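Local coordinates for TRAP dicarboxylate ABC transporter, substrate-binding protein (Roseobacter denitrificans, PDB 4OVQ), which binds beta-D-glucuronate as the periplasmic solute-binding protein of a TRAP transporter, probably delivering it to the membrane components for uptake, at residues A[137-142]-A[260-265]. Numbering follows the deposited sequence.
Sequences PLAWYD and ESALYQ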
# COMPACT_ATOMS: atom_id res chain seq x y z
N PRO A 137 -8.09 6.51 -9.88
CA PRO A 137 -8.57 5.83 -8.67
C PRO A 137 -10.08 5.98 -8.51
O PRO A 137 -10.63 7.04 -8.79
CB PRO A 137 -7.83 6.54 -7.54
CG PRO A 137 -7.69 7.94 -8.09
CD PRO A 137 -7.42 7.79 -9.56
N LEU A 138 -10.74 4.89 -8.16
CA LEU A 138 -12.18 4.81 -7.99
C LEU A 138 -12.62 4.75 -6.54
O LEU A 138 -13.73 5.18 -6.23
CB LEU A 138 -12.73 3.57 -8.69
CG LEU A 138 -12.50 3.50 -10.20
CD1 LEU A 138 -12.94 2.12 -10.68
CD2 LEU A 138 -13.28 4.60 -10.94
N ALA A 139 -11.77 4.25 -5.66
CA ALA A 139 -12.05 4.17 -4.24
C ALA A 139 -10.78 3.84 -3.50
O ALA A 139 -9.82 3.34 -4.11
CB ALA A 139 -13.11 3.12 -3.96
N TRP A 140 -10.75 4.12 -2.20
CA TRP A 140 -9.60 3.89 -1.38
C TRP A 140 -9.79 2.66 -0.44
O TRP A 140 -10.81 2.51 0.25
CB TRP A 140 -9.30 5.12 -0.50
CG TRP A 140 -9.12 6.41 -1.22
CD1 TRP A 140 -9.92 7.52 -1.12
CD2 TRP A 140 -8.08 6.77 -2.13
NE1 TRP A 140 -9.45 8.52 -1.92
CE2 TRP A 140 -8.31 8.09 -2.54
CE3 TRP A 140 -6.96 6.09 -2.64
CZ2 TRP A 140 -7.48 8.75 -3.45
CZ3 TRP A 140 -6.13 6.77 -3.54
CH2 TRP A 140 -6.40 8.08 -3.93
N TYR A 141 -8.76 1.83 -0.37
CA TYR A 141 -8.72 0.70 0.54
C TYR A 141 -7.75 0.95 1.68
O TYR A 141 -6.75 1.67 1.51
CB TYR A 141 -8.21 -0.54 -0.20
CG TYR A 141 -9.19 -1.36 -1.02
CD1 TYR A 141 -10.52 -1.00 -1.19
CD2 TYR A 141 -8.74 -2.54 -1.60
CE1 TYR A 141 -11.37 -1.81 -1.95
CE2 TYR A 141 -9.57 -3.34 -2.34
CZ TYR A 141 -10.87 -2.99 -2.51
OH TYR A 141 -11.69 -3.82 -3.26
N ASP A 142 -8.02 0.36 2.85
CA ASP A 142 -7.14 0.39 4.02
C ASP A 142 -6.06 -0.67 3.88
O ASP A 142 -6.33 -1.82 3.47
CB ASP A 142 -8.02 0.06 5.25
CG ASP A 142 -7.41 0.50 6.57
OD1 ASP A 142 -6.20 0.76 6.68
OD2 ASP A 142 -8.20 0.59 7.54
N GLU A 260 -18.62 1.01 -2.73
CA GLU A 260 -19.24 0.03 -1.87
C GLU A 260 -18.28 -1.14 -1.55
O GLU A 260 -18.21 -1.61 -0.42
CB GLU A 260 -20.56 -0.41 -2.48
CG GLU A 260 -21.59 0.71 -2.45
CD GLU A 260 -22.92 0.35 -3.11
OE1 GLU A 260 -23.02 -0.75 -3.67
OE2 GLU A 260 -23.86 1.18 -3.05
N SER A 261 -17.51 -1.59 -2.55
CA SER A 261 -16.48 -2.56 -2.31
C SER A 261 -15.50 -2.05 -1.26
O SER A 261 -15.09 -2.77 -0.37
CB SER A 261 -15.73 -2.81 -3.60
OG SER A 261 -14.49 -3.48 -3.43
N ALA A 262 -15.13 -0.77 -1.37
CA ALA A 262 -14.17 -0.23 -0.42
C ALA A 262 -14.70 -0.10 1.01
O ALA A 262 -13.97 -0.36 1.94
CB ALA A 262 -13.57 1.07 -0.92
N LEU A 263 -15.96 0.29 1.17
CA LEU A 263 -16.53 0.28 2.51
C LEU A 263 -16.53 -1.13 3.11
O LEU A 263 -16.21 -1.32 4.27
CB LEU A 263 -17.94 0.86 2.47
CG LEU A 263 -17.99 2.35 2.08
CD1 LEU A 263 -19.42 2.83 2.08
CD2 LEU A 263 -17.15 3.23 3.03
N TYR A 264 -16.82 -2.14 2.29
CA TYR A 264 -16.75 -3.53 2.75
C TYR A 264 -15.31 -3.93 3.11
O TYR A 264 -15.04 -4.50 4.17
CB TYR A 264 -17.33 -4.42 1.64
CG TYR A 264 -17.45 -5.89 1.93
CD1 TYR A 264 -17.96 -6.37 3.14
CD2 TYR A 264 -17.07 -6.81 0.97
CE1 TYR A 264 -18.07 -7.73 3.37
CE2 TYR A 264 -17.19 -8.16 1.19
CZ TYR A 264 -17.68 -8.61 2.38
OH TYR A 264 -17.78 -9.98 2.56
N GLN A 265 -14.37 -3.57 2.23
CA GLN A 265 -12.96 -3.84 2.46
C GLN A 265 -12.49 -3.29 3.80
O GLN A 265 -11.74 -3.94 4.54
CB GLN A 265 -12.10 -3.27 1.32
CG GLN A 265 -10.63 -3.74 1.35
CD GLN A 265 -9.71 -2.86 2.20
OE1 GLN A 265 -10.08 -1.76 2.58
NE2 GLN A 265 -8.53 -3.35 2.50
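Gln265 grips the backbone of Asp142 with both ends of its side-chain amide. Gln265 OE1 accepts from Asp142 N at 3.0 Å, the donor tilted 29° from the plane of the Gln265 side-chain carbonyl. Gln265 NE2 donates to Asp142 O at 2.8 Å, in the plane of that backbone carbonyl and on a lone pair. NE2 also bonds Asn38 OD1, so the amide has three partners, which should hold its rotation. With CG anti to the backbone N (chi1 -169°), Gln265 places CG 3.5 Å from the Tyr141 ring centroid, a CH-pi contact. The bend at chi2 then turns the amide along the same face, its plane 9° from that of the ring. At the ring edge, Tyr141 OH donates to Ser261 OG at 2.8 Å. Ser261 OG gives its own hydrogen to Ala41 O. Ala262 packs its CB on Tyr141 CD1 and, at 3.7 Å, on Ala139 CB. With an alanine at Tyr141, Ser261 OG is likely to lose its phenol donor and the Gln265 chain the ring it lies on. Asp142 OD1 turns away and accepts from Gly144 N. Here helix 248-282 packs against edge strand 135-141 of a TRAP solute-binding domain, residues 137-141 nearly parallel to 260-265. Helix 37-52 packs on Tyr141, Ser261 and Gln265. On strand 234-239, glucuronate-binding Glu234 bonds Tyr141 backbone to backbone, which sets the contact beside the pocket.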